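Local coordinates for protein SusD homolog (Bacteroides thetaiotaomicron VPI-5482, PDB 3IHV) that probably binds glycans at the outer membrane as a member of the SusD family, at residues Ile43-Glu55 with Ala299-Asp311. Numbering follows the deposited sequence.
Sequences ILFNLGTDISQVE and AANVKVVHTFVLD
Gln53 and Lys303 form the hydrogen-bonded pair of a two-stranded antiparallel sheet, with Gln53 N 2.9 Å from Lys303 O and Lys303 N 2.8 Å from Gln53 O. Beyond them, Glu55 N donates to Asn301 O in a less straight hydrogen bond (N-H...O 138°), and Val305 N hydrogen-bonds to Ile51 O. The tight packing falls in two places: beyond the strand ends, where Ile51 meets Phe308, and on the face of Val302 and Ser52. In the first, Ile51 CG2 sits over the centre of the Phe308 ring, a CH-pi contact of 3.6 Å to the centroid; with Phe308 CG anti to the backbone N (chi1 178°), the ring lies alongside the isoleucine. With Phe308 cut back to alanine, Ile51 would probably lose its CH-pi partner, and a gap would open at its CG2 methyl. In the second, both methyls of Val302 are engaged: CG2 lies 3.6 Å from Ile43 CG2, and CG1 lies 3.7 Å from Leu47 CD2. The looser margins hold water: one molecule links Asp50 O to partly exposed Thr307 OG1; another, elsewhere, links Gln53 NE2, also hydrogen-bonded to Asn501 O, to Val304 O. On the face of Gln53, the Lys303 chain runs beside Glu55, yet their charged ends diverge, NZ to Ala300 O and Asn365 O, the carboxylate to Arg63. The sheet ties the starch-binding-associated region to the SusD-family region; around its ends, helix 448-463 packs on Ile51 and Phe308, helix 479-493 on Val305, and helix 469-475 on Thr49 and Asp50, whose carboxylate salt-bridges Arg469.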
loop_
_atom_site.group_PDB
_atom_site.type_symbol
_atom_site.label_atom_id
_atom_site.label_comp_id
_atom_site.label_asym_id
_atom_site.label_seq_id
_atom_site.Cartn_x
_atom_site.Cartn_y
_atom_site.Cartn_z
ATOM N N ILE A 43 -3.264 -0.069 6.295
ATOM C CA ILE A 43 -2.779 -0.893 7.402
ATOM C C ILE A 43 -3.577 -2.150 7.705
ATOM O O ILE A 43 -3.048 -3.244 7.620
ATOM C CB ILE A 43 -2.731 -0.025 8.710
ATOM C CG1 ILE A 43 -1.780 1.168 8.554
ATOM C CG2 ILE A 43 -2.370 -0.886 9.955
ATOM C CD1 ILE A 43 -1.933 2.221 9.678
ATOM N N LEU A 44 -4.856 -1.978 7.980
ATOM C CA LEU A 44 -5.653 -3.038 8.592
ATOM C C LEU A 44 -5.862 -4.263 7.739
ATOM O O LEU A 44 -5.824 -5.367 8.262
ATOM C CB LEU A 44 -7.027 -2.508 9.068
ATOM C CG LEU A 44 -7.889 -3.397 9.958
ATOM C CD1 LEU A 44 -7.185 -3.743 11.309
ATOM C CD2 LEU A 44 -9.274 -2.724 10.177
ATOM N N PHE A 45 -6.072 -4.077 6.445
ATOM C CA PHE A 45 -6.384 -5.204 5.571
ATOM C C PHE A 45 -5.147 -5.896 5.024
ATOM O O PHE A 45 -5.291 -6.817 4.208
ATOM C CB PHE A 45 -7.229 -4.756 4.369
ATOM C CG PHE A 45 -8.585 -4.156 4.712
ATOM C CD1 PHE A 45 -9.154 -4.220 5.992
ATOM C CD2 PHE A 45 -9.382 -3.678 3.678
ATOM C CE1 PHE A 45 -10.422 -3.696 6.220
ATOM C CE2 PHE A 45 -10.643 -3.178 3.939
ATOM C CZ PHE A 45 -11.140 -3.188 5.217
ATOM N N ASN A 46 -3.960 -5.498 5.475
ATOM C CA ASN A 46 -2.708 -6.001 4.926
ATOM C C ASN A 46 -1.897 -6.804 5.924
ATOM O O ASN A 46 -0.723 -7.052 5.695
ATOM C CB ASN A 46 -1.900 -4.794 4.459
ATOM C CG ASN A 46 -2.614 -4.034 3.354
ATOM O OD1 ASN A 46 -3.221 -4.646 2.504
ATOM N ND2 ASN A 46 -2.528 -2.694 3.359
ATOM N N LEU A 47 -2.518 -7.168 7.028
ATOM C CA LEU A 47 -1.835 -7.920 8.062
ATOM C C LEU A 47 -2.016 -9.412 7.930
ATOM O O LEU A 47 -2.877 -9.915 7.182
ATOM C CB LEU A 47 -2.317 -7.429 9.422
ATOM C CG LEU A 47 -1.894 -6.015 9.769
ATOM C CD1 LEU A 47 -2.758 -5.518 10.929
ATOM C CD2 LEU A 47 -0.399 -5.939 10.121
ATOM N N GLY A 48 -1.181 -10.153 8.645
ATOM C CA GLY A 48 -1.320 -11.612 8.693
ATOM C C GLY A 48 -0.570 -12.325 7.613
ATOM O O GLY A 48 -1.146 -13.075 6.805
ATOM N N THR A 49 0.737 -12.098 7.598
ATOM C CA THR A 49 1.622 -12.682 6.589
ATOM C C THR A 49 2.880 -13.257 7.256
ATOM O O THR A 49 2.892 -13.539 8.468
ATOM C CB THR A 49 2.068 -11.581 5.576
ATOM O OG1 THR A 49 2.880 -10.612 6.240
ATOM C CG2 THR A 49 0.832 -10.868 4.983
ATOM N N ASP A 50 3.933 -13.480 6.452
ATOM C CA ASP A 50 5.215 -13.894 6.981
ATOM C C ASP A 50 6.008 -12.771 7.629
ATOM O O ASP A 50 6.999 -13.051 8.301
ATOM C CB ASP A 50 6.061 -14.604 5.933
ATOM C CG ASP A 50 6.221 -13.827 4.624
ATOM O OD1 ASP A 50 5.398 -12.914 4.304
ATOM O OD2 ASP A 50 7.172 -14.185 3.876
ATOM N N ILE A 51 5.594 -11.522 7.433
ATOM C CA ILE A 51 6.330 -10.397 7.988
ATOM C C ILE A 51 5.619 -9.626 9.080
ATOM O O ILE A 51 6.293 -9.053 9.918
ATOM C CB ILE A 51 6.834 -9.427 6.852
ATOM C CG1 ILE A 51 5.749 -8.544 6.276
ATOM C CG2 ILE A 51 7.560 -10.243 5.763
ATOM C CD1 ILE A 51 6.230 -7.454 5.274
ATOM N N SER A 52 4.268 -9.618 9.095
ATOM C CA SER A 52 3.577 -8.868 10.100
ATOM C C SER A 52 2.244 -9.473 10.476
ATOM O O SER A 52 1.639 -10.260 9.713
ATOM C CB SER A 52 3.406 -7.393 9.680
ATOM O OG SER A 52 2.439 -7.263 8.693
ATOM N N GLN A 53 1.789 -9.059 11.653
ATOM C CA GLN A 53 0.518 -9.510 12.188
ATOM C C GLN A 53 0.024 -8.495 13.185
ATOM O O GLN A 53 0.785 -7.631 13.687
ATOM C CB GLN A 53 0.676 -10.885 12.884
ATOM C CG GLN A 53 1.634 -10.902 14.096
ATOM C CD GLN A 53 1.640 -12.222 14.842
ATOM O OE1 GLN A 53 0.653 -12.946 14.831
ATOM N NE2 GLN A 53 2.744 -12.516 15.548
ATOM N N VAL A 54 -1.246 -8.620 13.529
ATOM C CA VAL A 54 -1.801 -7.747 14.543
ATOM C C VAL A 54 -1.283 -8.167 15.945
ATOM O O VAL A 54 -0.960 -9.320 16.172
ATOM C CB VAL A 54 -3.326 -7.751 14.500
ATOM C CG1 VAL A 54 -3.912 -9.097 15.050
ATOM C CG2 VAL A 54 -3.860 -6.568 15.282
ATOM N N GLU A 55 -1.212 -7.208 16.864
ATOM C CA GLU A 55 -0.811 -7.437 18.238
ATOM C C GLU A 55 -1.724 -8.454 18.940
ATOM O O GLU A 55 -2.907 -8.561 18.622
ATOM C CB GLU A 55 -0.902 -6.103 19.014
ATOM C CG GLU A 55 -0.470 -6.137 20.472
ATOM C CD GLU A 55 -1.489 -6.689 21.451
ATOM O OE1 GLU A 55 -2.725 -6.697 21.182
ATOM O OE2 GLU A 55 -1.008 -7.119 22.530
ATOM N N ALA A 299 -0.506 3.646 19.323
ATOM C CA ALA A 299 -0.975 2.306 19.742
ATOM C C ALA A 299 -0.030 1.210 19.252
ATOM O O ALA A 299 0.222 0.218 19.960
ATOM C CB ALA A 299 -2.437 2.047 19.254
ATOM N N ALA A 300 0.469 1.370 18.029
ATOM C CA ALA A 300 1.497 0.452 17.499
ATOM C C ALA A 300 1.073 -1.005 17.541
ATOM O O ALA A 300 1.735 -1.837 18.143
ATOM C CB ALA A 300 2.846 0.655 18.259
ATOM N N ASN A 301 -0.064 -1.271 16.937
ATOM C CA ASN A 301 -0.661 -2.590 16.905
ATOM C C ASN A 301 -0.166 -3.504 15.781
ATOM O O ASN A 301 -0.558 -4.699 15.718
ATOM C CB ASN A 301 -2.198 -2.456 16.847
ATOM C CG ASN A 301 -2.760 -1.865 18.097
ATOM O OD1 ASN A 301 -2.312 -2.200 19.181
ATOM N ND2 ASN A 301 -3.791 -1.039 17.961
ATOM N N VAL A 302 0.672 -2.982 14.885
ATOM C CA VAL A 302 1.253 -3.803 13.829
ATOM C C VAL A 302 2.562 -4.352 14.404
ATOM O O VAL A 302 3.477 -3.589 14.751
ATOM C CB VAL A 302 1.555 -3.001 12.538
ATOM C CG1 VAL A 302 2.354 -3.910 11.558
ATOM C CG2 VAL A 302 0.211 -2.466 11.925
ATOM N N LYS A 303 2.621 -5.672 14.531
ATOM C CA LYS A 303 3.758 -6.324 15.110
ATOM C C LYS A 303 4.498 -7.112 14.038
ATOM O O LYS A 303 3.896 -7.593 13.086
ATOM C CB LYS A 303 3.305 -7.255 16.250
ATOM C CG LYS A 303 2.577 -6.557 17.359
ATOM C CD LYS A 303 3.380 -5.352 17.895
ATOM C CE LYS A 303 2.841 -4.843 19.218
ATOM N NZ LYS A 303 3.657 -3.630 19.640
ATOM N N VAL A 304 5.807 -7.208 14.198
ATOM C CA VAL A 304 6.654 -7.872 13.216
ATOM C C VAL A 304 6.833 -9.344 13.546
ATOM O O VAL A 304 7.162 -9.705 14.690
ATOM C CB VAL A 304 8.057 -7.205 13.123
ATOM C CG1 VAL A 304 8.950 -7.941 12.080
ATOM C CG2 VAL A 304 7.928 -5.709 12.824
ATOM N N VAL A 305 6.636 -10.206 12.545
ATOM C CA VAL A 305 6.814 -11.640 12.759
ATOM C C VAL A 305 8.290 -11.904 13.027
ATOM O O VAL A 305 9.142 -11.549 12.207
ATOM C CB VAL A 305 6.245 -12.438 11.589
ATOM C CG1 VAL A 305 6.550 -13.953 11.723
ATOM C CG2 VAL A 305 4.691 -12.197 11.455
ATOM N N HIS A 306 8.623 -12.539 14.152
ATOM C CA HIS A 306 10.046 -12.609 14.514
ATOM C C HIS A 306 10.936 -13.429 13.574
ATOM O O HIS A 306 12.112 -13.116 13.407
ATOM C CB HIS A 306 10.291 -13.014 15.956
ATOM C CG HIS A 306 11.618 -12.545 16.442
ATOM N ND1 HIS A 306 11.903 -11.205 16.583
ATOM C CD2 HIS A 306 12.758 -13.215 16.731
ATOM C CE1 HIS A 306 13.151 -11.076 17.005
ATOM N NE2 HIS A 306 13.690 -12.281 17.105
ATOM N N THR A 307 10.375 -14.460 12.943
ATOM C CA THR A 307 11.143 -15.226 11.977
ATOM C C THR A 307 11.626 -14.357 10.788
ATOM O O THR A 307 12.697 -14.611 10.219
ATOM C CB THR A 307 10.381 -16.434 11.537
ATOM O OG1 THR A 307 9.027 -16.074 11.282
ATOM C CG2 THR A 307 10.398 -17.540 12.675
ATOM N N PHE A 308 10.857 -13.338 10.419
ATOM C CA PHE A 308 11.286 -12.375 9.409
ATOM C C PHE A 308 12.531 -11.639 9.906
ATOM O O PHE A 308 13.533 -11.493 9.168
ATOM C CB PHE A 308 10.135 -11.414 9.086
ATOM C CG PHE A 308 10.476 -10.337 8.073
ATOM C CD1 PHE A 308 11.033 -10.661 6.851
ATOM C CD2 PHE A 308 10.162 -8.990 8.318
ATOM C CE1 PHE A 308 11.295 -9.689 5.923
ATOM C CE2 PHE A 308 10.438 -8.028 7.381
ATOM C CZ PHE A 308 11.010 -8.382 6.199
ATOM N N VAL A 309 12.459 -11.165 11.155
ATOM C CA VAL A 309 13.600 -10.534 11.802
ATOM C C VAL A 309 14.818 -11.447 11.763
ATOM O O VAL A 309 15.920 -10.994 11.397
ATOM C CB VAL A 309 13.329 -10.117 13.270
ATOM C CG1 VAL A 309 14.638 -9.593 13.939
ATOM C CG2 VAL A 309 12.188 -9.120 13.370
ATOM N N LEU A 310 14.646 -12.714 12.155
ATOM C CA LEU A 310 15.787 -13.634 12.164
ATOM C C LEU A 310 16.403 -13.791 10.761
ATOM O O LEU A 310 17.643 -13.770 10.633
ATOM C CB LEU A 310 15.398 -14.974 12.786
ATOM C CG LEU A 310 14.966 -14.907 14.254
ATOM C CD1 LEU A 310 14.480 -16.295 14.738
ATOM C CD2 LEU A 310 16.053 -14.377 15.206
ATOM N N ASP A 311 15.566 -13.966 9.730
ATOM C CA ASP A 311 16.077 -14.105 8.355
ATOM C C ASP A 311 16.866 -12.874 7.976
ATOM O O ASP A 311 17.991 -12.966 7.508
ATOM C CB ASP A 311 14.978 -14.270 7.319
ATOM C CG ASP A 311 14.327 -15.612 7.374
ATOM O OD1 ASP A 311 14.908 -16.525 8.006
ATOM O OD2 ASP A 311 13.210 -15.726 6.824
HETATM O O HOH W 1 8.648 -15.275 8.621
HETATM O O HOH W 2 5.045 -10.633 16.306
#